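Local coordinates for probable N-acetyl-gamma-glutamyl-phosphate reductase, chloroplastic (Arabidopsis thaliana, PDB 1XYG), which probably catalyses the NADPH-dependent reduction of N-acetyl-L-glutamyl phosphate to the corresponding semialdehyde in chloroplast arginine biosynthesis, at residues 34-40 / 350-354; 114-120 / 131-137; 172-177 / 232-236. All blocks are in the same frame, centred on the assembly; numbering follows the deposited sequence.

Interaction 1: residues 34-40 / 350-354; sequences RLLANHP and TGLLH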
loop_
_atom_site.group_PDB
_atom_site.type_symbol
_atom_site.label_atom_id
_atom_site.label_comp_id
_atom_site.label_asym_id
_atom_site.label_seq_id
_atom_site.Cartn_x
_atom_site.Cartn_y
_atom_site.Cartn_z
ATOM N N ARG A 34 -16.232 -18.040 -1.366
ATOM C CA ARG A 34 -16.843 -16.724 -1.499
ATOM C C ARG A 34 -17.795 -16.687 -2.693
ATOM O O ARG A 34 -18.925 -16.217 -2.582
ATOM C CB ARG A 34 -15.782 -15.635 -1.681
ATOM C CG ARG A 34 -16.395 -14.247 -1.924
ATOM C CD ARG A 34 -15.321 -13.175 -2.089
ATOM N NE ARG A 34 -14.517 -13.378 -3.294
ATOM C CZ ARG A 34 -14.887 -13.031 -4.525
ATOM N NH1 ARG A 34 -16.054 -12.449 -4.746
ATOM N NH2 ARG A 34 -14.081 -13.276 -5.546
ATOM N N LEU A 35 -17.333 -17.180 -3.835
ATOM C CA LEU A 35 -18.146 -17.183 -5.041
ATOM C C LEU A 35 -19.420 -18.014 -4.918
ATOM O O LEU A 35 -20.487 -17.587 -5.366
ATOM C CB LEU A 35 -17.323 -17.685 -6.228
ATOM C CG LEU A 35 -16.214 -16.750 -6.722
ATOM C CD1 LEU A 35 -15.424 -17.446 -7.810
ATOM C CD2 LEU A 35 -16.827 -15.451 -7.228
ATOM N N LEU A 36 -19.312 -19.193 -4.310
ATOM C CA LEU A 36 -20.463 -20.075 -4.157
ATOM C C LEU A 36 -21.488 -19.587 -3.137
ATOM O O LEU A 36 -22.648 -19.992 -3.180
ATOM C CB LEU A 36 -20.003 -21.488 -3.779
ATOM C CG LEU A 36 -19.193 -22.209 -4.860
ATOM C CD1 LEU A 36 -18.917 -23.652 -4.453
ATOM C CD2 LEU A 36 -19.969 -22.166 -6.164
ATOM N N ALA A 37 -21.059 -18.713 -2.231
ATOM C CA ALA A 37 -21.943 -18.182 -1.199
ATOM C C ALA A 37 -23.297 -17.717 -1.735
ATOM O O ALA A 37 -24.338 -18.010 -1.148
ATOM C CB ALA A 37 -21.260 -17.031 -0.458
ATOM N N ASN A 38 -23.288 -16.986 -2.842
ATOM C CA ASN A 38 -24.536 -16.501 -3.405
ATOM C C ASN A 38 -24.910 -17.181 -4.718
ATOM O O ASN A 38 -25.707 -16.656 -5.498
ATOM C CB ASN A 38 -24.476 -14.987 -3.596
ATOM C CG ASN A 38 -24.318 -14.248 -2.290
ATOM O OD1 ASN A 38 -25.093 -14.443 -1.353
ATOM N ND2 ASN A 38 -23.312 -13.389 -2.219
ATOM N N HIS A 39 -24.324 -18.348 -4.965
ATOM C CA HIS A 39 -24.630 -19.112 -6.162
ATOM C C HIS A 39 -25.968 -19.779 -5.844
ATOM O O HIS A 39 -26.100 -20.499 -4.855
ATOM C CB HIS A 39 -23.548 -20.158 -6.411
ATOM C CG HIS A 39 -23.685 -20.877 -7.716
ATOM N ND1 HIS A 39 -24.733 -21.731 -7.990
ATOM C CD2 HIS A 39 -22.893 -20.888 -8.813
ATOM C CE1 HIS A 39 -24.578 -22.237 -9.201
ATOM N NE2 HIS A 39 -23.469 -21.742 -9.721
ATOM N N PRO A 40 -26.984 -19.539 -6.676
ATOM C CA PRO A 40 -28.309 -20.116 -6.458
ATOM C C PRO A 40 -28.445 -21.637 -6.480
ATOM O O PRO A 40 -29.384 -22.173 -5.896
ATOM C CB PRO A 40 -29.152 -19.443 -7.541
ATOM C CG PRO A 40 -28.178 -19.278 -8.644
ATOM C CD PRO A 40 -26.961 -18.752 -7.919
ATOM N N THR A 350 -23.802 -17.881 -14.117
ATOM C CA THR A 350 -24.426 -18.093 -12.816
ATOM C C THR A 350 -23.472 -17.861 -11.647
ATOM O O THR A 350 -22.407 -18.483 -11.555
ATOM C CB THR A 350 -25.018 -19.511 -12.679
ATOM O OG1 THR A 350 -26.063 -19.692 -13.640
ATOM C CG2 THR A 350 -25.596 -19.699 -11.285
ATOM N N GLY A 351 -23.872 -16.965 -10.750
ATOM C CA GLY A 351 -23.070 -16.653 -9.583
ATOM C C GLY A 351 -21.713 -16.037 -9.892
ATOM O O GLY A 351 -20.801 -16.092 -9.064
ATOM N N LEU A 352 -21.573 -15.445 -11.076
ATOM C CA LEU A 352 -20.311 -14.828 -11.471
ATOM C C LEU A 352 -20.485 -13.401 -11.968
ATOM O O LEU A 352 -19.628 -12.887 -12.676
ATOM C CB LEU A 352 -19.642 -15.653 -12.574
ATOM C CG LEU A 352 -19.008 -16.989 -12.184
ATOM C CD1 LEU A 352 -18.656 -17.761 -13.453
ATOM C CD2 LEU A 352 -17.759 -16.744 -11.306
ATOM N N LEU A 353 -21.583 -12.755 -11.597
ATOM C CA LEU A 353 -21.815 -11.395 -12.053
ATOM C C LEU A 353 -21.413 -10.305 -11.058
ATOM O O LEU A 353 -21.862 -9.159 -11.169
ATOM C CB LEU A 353 -23.279 -11.229 -12.460
ATOM C CG LEU A 353 -23.706 -12.112 -13.637
ATOM C CD1 LEU A 353 -25.153 -11.824 -14.000
ATOM C CD2 LEU A 353 -22.793 -11.849 -14.835
ATOM N N HIS A 354 -20.564 -10.655 -10.093
ATOM C CA HIS A 354 -20.095 -9.678 -9.109
ATOM C C HIS A 354 -19.438 -8.543 -9.888
ATOM O O HIS A 354 -18.664 -8.788 -10.820
ATOM C CB HIS A 354 -19.042 -10.284 -8.178
ATOM C CG HIS A 354 -19.461 -11.562 -7.528
ATOM N ND1 HIS A 354 -19.460 -12.771 -8.190
ATOM C CD2 HIS A 354 -19.869 -11.825 -6.264
ATOM C CE1 HIS A 354 -19.846 -13.723 -7.361
ATOM N NE2 HIS A 354 -20.100 -13.176 -6.185
HETATM O O HOH W 1 -21.056 -14.658 -3.766
HETATM O O HOH W 2 -22.030 -15.490 -6.232
#
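His39 and Thr350 meet where the C-terminal tail of the chain comes back to the Rossmann-type domain, just past the end of helix 27-37. From CB, the His39 side chain places CG anti to the backbone N (chi1 -173°), which carries the imidazole to Thr350. At the start of the ring, His39 CD2 lies 3.7 Å from Thr350 O, while His39 ND1 accepts a hydrogen bond from His41 N. Farther out, His39 CE1 is 3.4 Å and His39 NE2 3.3 Å from Thr350 CG2. This methyl sits over one ring face, 25° off the normal, in a CH-pi contact displaced toward the outer rim; the ring also stacks on Phe42. His39 NE2 is hydrogen-bonded to Asn341 OD1, and ND2 of the same asparagine binds Thr350 O, so a single amide ties both partners together. A leucine in place of His39 would probably leave His41 N and Asn341 OD1 without their mates, and the threonine methyl and Phe42 without the flat ring they pack on. Gly351 passes close by with phi at 63°; a beta carbon there would crowd the ring. Beyond it, Leu35 CD2 packs 3.5 Å from His354 CE1, and a water oxygen lies 2.7 Å from Leu35 O and 3.1 Å from Gly351 O, placed to link the two carbonyls. Asn38 ND2 reaches Leu353 O of a second subunit, so the junction also borders an interface of the tetramer. Within the chain, Leu36 packs on Phe42 and Val44 of strand 42-47, while both Leu36 and Leu352 rest on Leu337 of helix 329-343.

Interaction 2: residues 114-120 / 131-137; sequences DFRLRNI and HKAVELQ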
loop_
_atom_site.group_PDB
_atom_site.type_symbol
_atom_site.label_atom_id
_atom_site.label_comp_id
_atom_site.label_asym_id
_atom_site.label_seq_id
_atom_site.Cartn_x
_atom_site.Cartn_y
_atom_site.Cartn_z
ATOM N N ASP A 114 -1.237 -29.585 -12.710
ATOM C CA ASP A 114 -0.928 -30.981 -13.019
ATOM C C ASP A 114 -1.595 -31.646 -14.221
ATOM O O ASP A 114 -1.113 -32.677 -14.691
ATOM C CB ASP A 114 -1.182 -31.866 -11.792
ATOM C CG ASP A 114 -0.014 -31.921 -10.837
ATOM O OD1 ASP A 114 1.055 -31.354 -11.143
ATOM O OD2 ASP A 114 -0.175 -32.551 -9.770
ATOM N N PHE A 115 -2.702 -31.100 -14.714
ATOM C CA PHE A 115 -3.378 -31.712 -15.864
ATOM C C PHE A 115 -3.492 -30.777 -17.067
ATOM O O PHE A 115 -4.194 -31.081 -18.029
ATOM C CB PHE A 115 -4.782 -32.187 -15.466
ATOM C CG PHE A 115 -4.801 -33.485 -14.705
ATOM C CD1 PHE A 115 -4.565 -34.689 -15.357
ATOM C CD2 PHE A 115 -5.061 -33.500 -13.336
ATOM C CE1 PHE A 115 -4.587 -35.893 -14.663
ATOM C CE2 PHE A 115 -5.085 -34.695 -12.629
ATOM C CZ PHE A 115 -4.847 -35.898 -13.294
ATOM N N ARG A 116 -2.797 -29.645 -17.016
ATOM C CA ARG A 116 -2.856 -28.670 -18.101
ATOM C C ARG A 116 -2.043 -29.076 -19.333
ATOM O O ARG A 116 -2.489 -28.892 -20.464
ATOM C CB ARG A 116 -2.378 -27.297 -17.609
ATOM C CG ARG A 116 -3.212 -26.687 -16.468
ATOM C CD ARG A 116 -2.674 -25.305 -16.056
ATOM N NE ARG A 116 -3.264 -24.845 -14.800
ATOM C CZ ARG A 116 -2.685 -23.974 -13.980
ATOM N NH1 ARG A 116 -1.498 -23.459 -14.286
ATOM N NH2 ARG A 116 -3.272 -23.646 -12.839
ATOM N N LEU A 117 -0.855 -29.627 -19.120
ATOM C CA LEU A 117 -0.006 -30.019 -20.238
ATOM C C LEU A 117 -0.370 -31.405 -20.783
ATOM O O LEU A 117 -0.453 -32.369 -20.024
ATOM C CB LEU A 117 1.463 -30.001 -19.803
ATOM C CG LEU A 117 2.015 -28.648 -19.325
ATOM C CD1 LEU A 117 3.376 -28.877 -18.708
ATOM C CD2 LEU A 117 2.129 -27.658 -20.471
ATOM N N ARG A 118 -0.599 -31.515 -22.089
ATOM C CA ARG A 118 -0.947 -32.816 -22.667
ATOM C C ARG A 118 0.291 -33.671 -22.922
ATOM O O ARG A 118 0.228 -34.896 -22.879
ATOM C CB ARG A 118 -1.713 -32.640 -23.975
ATOM C CG ARG A 118 -2.892 -31.683 -23.932
ATOM C CD ARG A 118 -3.367 -31.393 -25.344
ATOM N NE ARG A 118 -2.221 -31.020 -26.161
ATOM C CZ ARG A 118 -2.266 -30.680 -27.443
ATOM N NH1 ARG A 118 -3.415 -30.655 -28.105
ATOM N NH2 ARG A 118 -1.144 -30.355 -28.067
ATOM N N ASN A 119 1.415 -33.022 -23.195
ATOM C CA ASN A 119 2.652 -33.747 -23.436
ATOM C C ASN A 119 3.283 -34.165 -22.113
ATOM O O ASN A 119 3.752 -33.324 -21.351
ATOM C CB ASN A 119 3.630 -32.887 -24.230
ATOM C CG ASN A 119 4.845 -33.656 -24.639
ATOM O OD1 ASN A 119 5.548 -34.219 -23.798
ATOM N ND2 ASN A 119 5.098 -33.709 -25.938
ATOM N N ILE A 120 3.295 -35.470 -21.860
ATOM C CA ILE A 120 3.837 -36.036 -20.628
ATOM C C ILE A 120 5.292 -35.668 -20.333
ATOM O O ILE A 120 5.621 -35.245 -19.222
ATOM C CB ILE A 120 3.679 -37.569 -20.654
ATOM C CG1 ILE A 120 2.199 -37.911 -20.852
ATOM C CG2 ILE A 120 4.200 -38.198 -19.369
ATOM C CD1 ILE A 120 1.272 -37.285 -19.815
ATOM N N HIS A 131 4.602 -37.971 -14.609
ATOM C CA HIS A 131 3.157 -37.759 -14.635
ATOM C C HIS A 131 2.591 -39.070 -14.085
ATOM O O HIS A 131 2.874 -40.145 -14.621
ATOM C CB HIS A 131 2.698 -37.539 -16.085
ATOM C CG HIS A 131 1.312 -36.981 -16.224
ATOM N ND1 HIS A 131 0.193 -37.615 -15.728
ATOM C CD2 HIS A 131 0.859 -35.868 -16.858
ATOM C CE1 HIS A 131 -0.887 -36.924 -16.050
ATOM N NE2 HIS A 131 -0.507 -35.858 -16.738
ATOM N N LYS A 132 1.810 -38.989 -13.011
ATOM C CA LYS A 132 1.264 -40.196 -12.390
ATOM C C LYS A 132 -0.163 -40.564 -12.786
ATOM O O LYS A 132 -0.811 -41.368 -12.114
ATOM C CB LYS A 132 1.360 -40.078 -10.868
ATOM C CG LYS A 132 2.789 -40.092 -10.354
ATOM C CD LYS A 132 2.875 -39.774 -8.875
ATOM C CE LYS A 132 2.552 -38.319 -8.610
ATOM N NZ LYS A 132 2.805 -37.964 -7.194
ATOM N N ALA A 133 -0.648 -39.993 -13.880
ATOM C CA ALA A 133 -2.000 -40.273 -14.356
ATOM C C ALA A 133 -2.030 -40.097 -15.869
ATOM O O ALA A 133 -2.941 -39.484 -16.430
ATOM C CB ALA A 133 -2.992 -39.320 -13.694
ATOM N N VAL A 134 -1.017 -40.653 -16.521
ATOM C CA VAL A 134 -0.858 -40.560 -17.969
ATOM C C VAL A 134 -2.121 -40.814 -18.790
ATOM O O VAL A 134 -2.422 -40.051 -19.709
ATOM C CB VAL A 134 0.252 -41.517 -18.460
ATOM C CG1 VAL A 134 0.336 -41.487 -19.980
ATOM C CG2 VAL A 134 1.590 -41.116 -17.861
ATOM N N GLU A 135 -2.844 -41.889 -18.477
ATOM C CA GLU A 135 -4.065 -42.234 -19.208
ATOM C C GLU A 135 -5.171 -41.205 -19.024
ATOM O O GLU A 135 -5.761 -40.729 -19.995
ATOM C CB GLU A 135 -4.614 -43.602 -18.775
ATOM C CG GLU A 135 -4.011 -44.847 -19.422
ATOM C CD GLU A 135 -3.390 -44.595 -20.774
ATOM O OE1 GLU A 135 -4.062 -44.014 -21.644
ATOM O OE2 GLU A 135 -2.224 -44.991 -20.968
ATOM N N LEU A 136 -5.473 -40.892 -17.771
ATOM C CA LEU A 136 -6.517 -39.926 -17.452
ATOM C C LEU A 136 -6.262 -38.612 -18.178
ATOM O O LEU A 136 -7.193 -37.940 -18.620
ATOM C CB LEU A 136 -6.563 -39.678 -15.940
ATOM C CG LEU A 136 -7.698 -38.778 -15.434
ATOM C CD1 LEU A 136 -9.018 -39.340 -15.911
ATOM C CD2 LEU A 136 -7.679 -38.703 -13.914
ATOM N N GLN A 137 -4.985 -38.267 -18.317
ATOM C CA GLN A 137 -4.590 -37.029 -18.972
ATOM C C GLN A 137 -5.194 -36.804 -20.349
ATOM O O GLN A 137 -5.497 -35.669 -20.716
ATOM C CB GLN A 137 -3.072 -36.945 -19.103
ATOM C CG GLN A 137 -2.639 -35.675 -19.819
ATOM C CD GLN A 137 -2.959 -34.441 -19.008
ATOM O OE1 GLN A 137 -2.460 -34.282 -17.897
ATOM N NE2 GLN A 137 -3.794 -33.567 -19.551
HETATM O O HOH W 3 -0.190 -32.682 -17.441
HETATM O O HOH W 4 6.005 -37.884 -16.982
#
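Phe115 drives its ring against Ala133 and Leu136 at the apolar centre of a crossover connection in the Rossmann-type domain, where the chain passes from strand 107-110 through helices 120-127 and 134-137 to strand 141-142. Phe115 CE1 lies 3.9 Å from Ala133 CB, and CZ is 4.0 Å from Leu136 CD2. Ile99 of helix 95-100 and Ala159 of strand 157-159 also pack on this ring, anchoring the loop to the body of the domain. Next to it stands His131, inclined obliquely to the phenyl group. Ile120 covers one face of the imidazole: its CD1 is 3.7 Å from the ring centroid, a CH-pi contact, and its CG1 and CG2 continue outward to the methyls of Val134.

Polar bonds then hold the histidine at its rim. Ala133 N donates to His131 ND1 at 3.1 Å, and His131 NE2 donates to Gln137 OE1 at 2.8 Å; both partners lie in the ring plane, so the imidazole is fixed in rotation and is probably neutral. Gln137 bends at chi2 (66°), which turns its amide back toward the loop. There OE1 already holds the histidine N-H along a lone pair, and a water within bonding distance of both Gln137 OE1 and Leu117 O can bridge these two acceptors. The other end of the amide closes the link: Gln137 NE2 donates to Phe115 O at 2.9 Å with a nearly straight N-H...O angle of 170°, approaching from 45° above the carbonyl plane.

Interaction 3: residues 172-177 / 232-236; sequences LVPLLK and LSDVA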
loop_
_atom_site.group_PDB
_atom_site.type_symbol
_atom_site.label_atom_id
_atom_site.label_comp_id
_atom_site.label_asym_id
_atom_site.label_seq_id
_atom_site.Cartn_x
_atom_site.Cartn_y
_atom_site.Cartn_z
ATOM N N LEU A 172 -4.308 -13.420 -27.801
ATOM C CA LEU A 172 -3.517 -14.003 -28.878
ATOM C C LEU A 172 -4.119 -15.123 -29.714
ATOM O O LEU A 172 -3.855 -15.203 -30.919
ATOM C CB LEU A 172 -2.163 -14.467 -28.335
ATOM C CG LEU A 172 -1.303 -13.394 -27.659
ATOM C CD1 LEU A 172 0.092 -13.953 -27.405
ATOM C CD2 LEU A 172 -1.234 -12.143 -28.545
ATOM N N VAL A 173 -4.916 -15.992 -29.099
ATOM C CA VAL A 173 -5.496 -17.104 -29.846
ATOM C C VAL A 173 -6.282 -16.644 -31.071
ATOM O O VAL A 173 -6.025 -17.107 -32.178
ATOM C CB VAL A 173 -6.381 -17.985 -28.943
ATOM C CG1 VAL A 173 -7.097 -19.026 -29.780
ATOM C CG2 VAL A 173 -5.513 -18.659 -27.887
ATOM N N PRO A 174 -7.245 -15.725 -30.894
ATOM C CA PRO A 174 -8.039 -15.229 -32.024
ATOM C C PRO A 174 -7.166 -14.584 -33.107
ATOM O O PRO A 174 -7.418 -14.750 -34.297
ATOM C CB PRO A 174 -8.962 -14.204 -31.372
ATOM C CG PRO A 174 -9.140 -14.741 -30.006
ATOM C CD PRO A 174 -7.747 -15.167 -29.628
ATOM N N LEU A 175 -6.145 -13.841 -32.683
ATOM C CA LEU A 175 -5.251 -13.167 -33.623
ATOM C C LEU A 175 -4.405 -14.148 -34.417
ATOM O O LEU A 175 -4.179 -13.942 -35.609
ATOM C CB LEU A 175 -4.353 -12.167 -32.886
ATOM C CG LEU A 175 -5.083 -11.026 -32.155
ATOM C CD1 LEU A 175 -4.081 -10.096 -31.524
ATOM C CD2 LEU A 175 -5.968 -10.253 -33.122
ATOM N N LEU A 176 -3.937 -15.212 -33.767
ATOM C CA LEU A 176 -3.131 -16.226 -34.446
ATOM C C LEU A 176 -4.017 -17.035 -35.392
ATOM O O LEU A 176 -3.617 -17.360 -36.511
ATOM C CB LEU A 176 -2.476 -17.163 -33.426
ATOM C CG LEU A 176 -1.310 -16.602 -32.616
ATOM C CD1 LEU A 176 -1.006 -17.501 -31.419
ATOM C CD2 LEU A 176 -0.100 -16.481 -33.542
ATOM N N LYS A 177 -5.222 -17.354 -34.936
ATOM C CA LYS A 177 -6.173 -18.114 -35.744
ATOM C C LYS A 177 -6.473 -17.398 -37.049
ATOM O O LYS A 177 -6.644 -18.026 -38.096
ATOM C CB LYS A 177 -7.490 -18.301 -34.996
ATOM C CG LYS A 177 -7.514 -19.455 -34.078
ATOM C CD LYS A 177 -8.817 -19.579 -33.339
ATOM C CE LYS A 177 -8.709 -20.756 -32.395
ATOM N NZ LYS A 177 -9.913 -20.964 -31.560
ATOM N N LEU A 232 -0.841 -21.513 -27.697
ATOM C CA LEU A 232 -0.514 -20.759 -28.899
ATOM C C LEU A 232 -0.090 -21.688 -30.038
ATOM O O LEU A 232 -0.462 -21.481 -31.191
ATOM C CB LEU A 232 0.596 -19.746 -28.614
ATOM C CG LEU A 232 0.321 -18.740 -27.495
ATOM C CD1 LEU A 232 1.408 -17.670 -27.518
ATOM C CD2 LEU A 232 -1.062 -18.111 -27.663
ATOM N N SER A 233 0.687 -22.715 -29.717
ATOM C CA SER A 233 1.135 -23.656 -30.737
ATOM C C SER A 233 -0.045 -24.366 -31.394
ATOM O O SER A 233 -0.054 -24.570 -32.608
ATOM C CB SER A 233 2.083 -24.701 -30.139
ATOM O OG SER A 233 3.313 -24.118 -29.753
ATOM N N ASP A 234 -1.038 -24.744 -30.596
ATOM C CA ASP A 234 -2.203 -25.431 -31.136
ATOM C C ASP A 234 -2.929 -24.590 -32.175
ATOM O O ASP A 234 -3.379 -25.106 -33.192
ATOM C CB ASP A 234 -3.184 -25.807 -30.025
ATOM C CG ASP A 234 -2.633 -26.872 -29.094
ATOM O OD1 ASP A 234 -1.726 -27.632 -29.504
ATOM O OD2 ASP A 234 -3.123 -26.955 -27.949
ATOM N N VAL A 235 -3.032 -23.292 -31.921
ATOM C CA VAL A 235 -3.713 -22.395 -32.835
ATOM C C VAL A 235 -2.868 -22.069 -34.069
ATOM O O VAL A 235 -3.371 -22.065 -35.193
ATOM C CB VAL A 235 -4.102 -21.090 -32.108
ATOM C CG1 VAL A 235 -2.887 -20.269 -31.791
ATOM C CG2 VAL A 235 -5.034 -20.311 -32.933
ATOM N N ALA A 236 -1.586 -21.795 -33.857
ATOM C CA ALA A 236 -0.693 -21.456 -34.952
ATOM C C ALA A 236 -0.285 -22.680 -35.759
ATOM O O ALA A 236 0.322 -22.552 -36.824
ATOM C CB ALA A 236 0.553 -20.749 -34.410
#
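Val235 and Leu176 form the middle of a helix-helix packing in which the last turns of helices 163-177 and 224-236 run almost side by side. The two short axes come within 8.8 Å and cross at -23°, with both N-to-C directions pointing much the same way. Val235 gives up the most surface: it faces helix 163-177 with both branches, CG1 meeting CB and CD1 of Leu176, and CG2 lying 4.0 Å from Val173 CG1. Its exact placement is doubtful, since each methyl makes an impossibly short approach in the model. Leu176 holds CG anti to its carbonyl carbon (chi1 -73°), sending CD1 between Val235 and Leu232, 3.8 Å from Leu232 CD2. Leu232, one turn back, extends that same CD2 to within 3.9 Å of Leu172 CB, while its CD1 touches Leu172 CD1. Leu172 in turn packs on Ile259 and Val261 of strand 255-262, which joins the pair to the mixed sheet. Helix 163-177 begins at Cys163, the probable active-site residue; this contact lies at its other end, away from that site. Almost wholly aliphatic carbon on carbon, the contact suggests that shape and exclusion of water, not directional bonds, set how these helices lie together.

In the fold
The three contacts illustrate how a two-domain dehydrogenase is tied together at several levels. Interactions 1 and 2 both involve the NAD-binding domain, built on the six-stranded parallel sheet, yet their centres are about 31 Å apart. Interaction 1 joins segments whose closest ends are 310 positions apart, and the other two fall in between, interaction 2 closing before interaction 3 opens. Interaction 3 belongs to the dimerisation domain with its mixed sheet, across the chain's centre from interaction 1. Interactions 2 and 3, with centres about 22 Å apart, do touch: Arg118 NH2 forms a salt bridge with Asp234 OD1 at 3.1 Å, directly tying the cofactor-binding part to the dimerisation part.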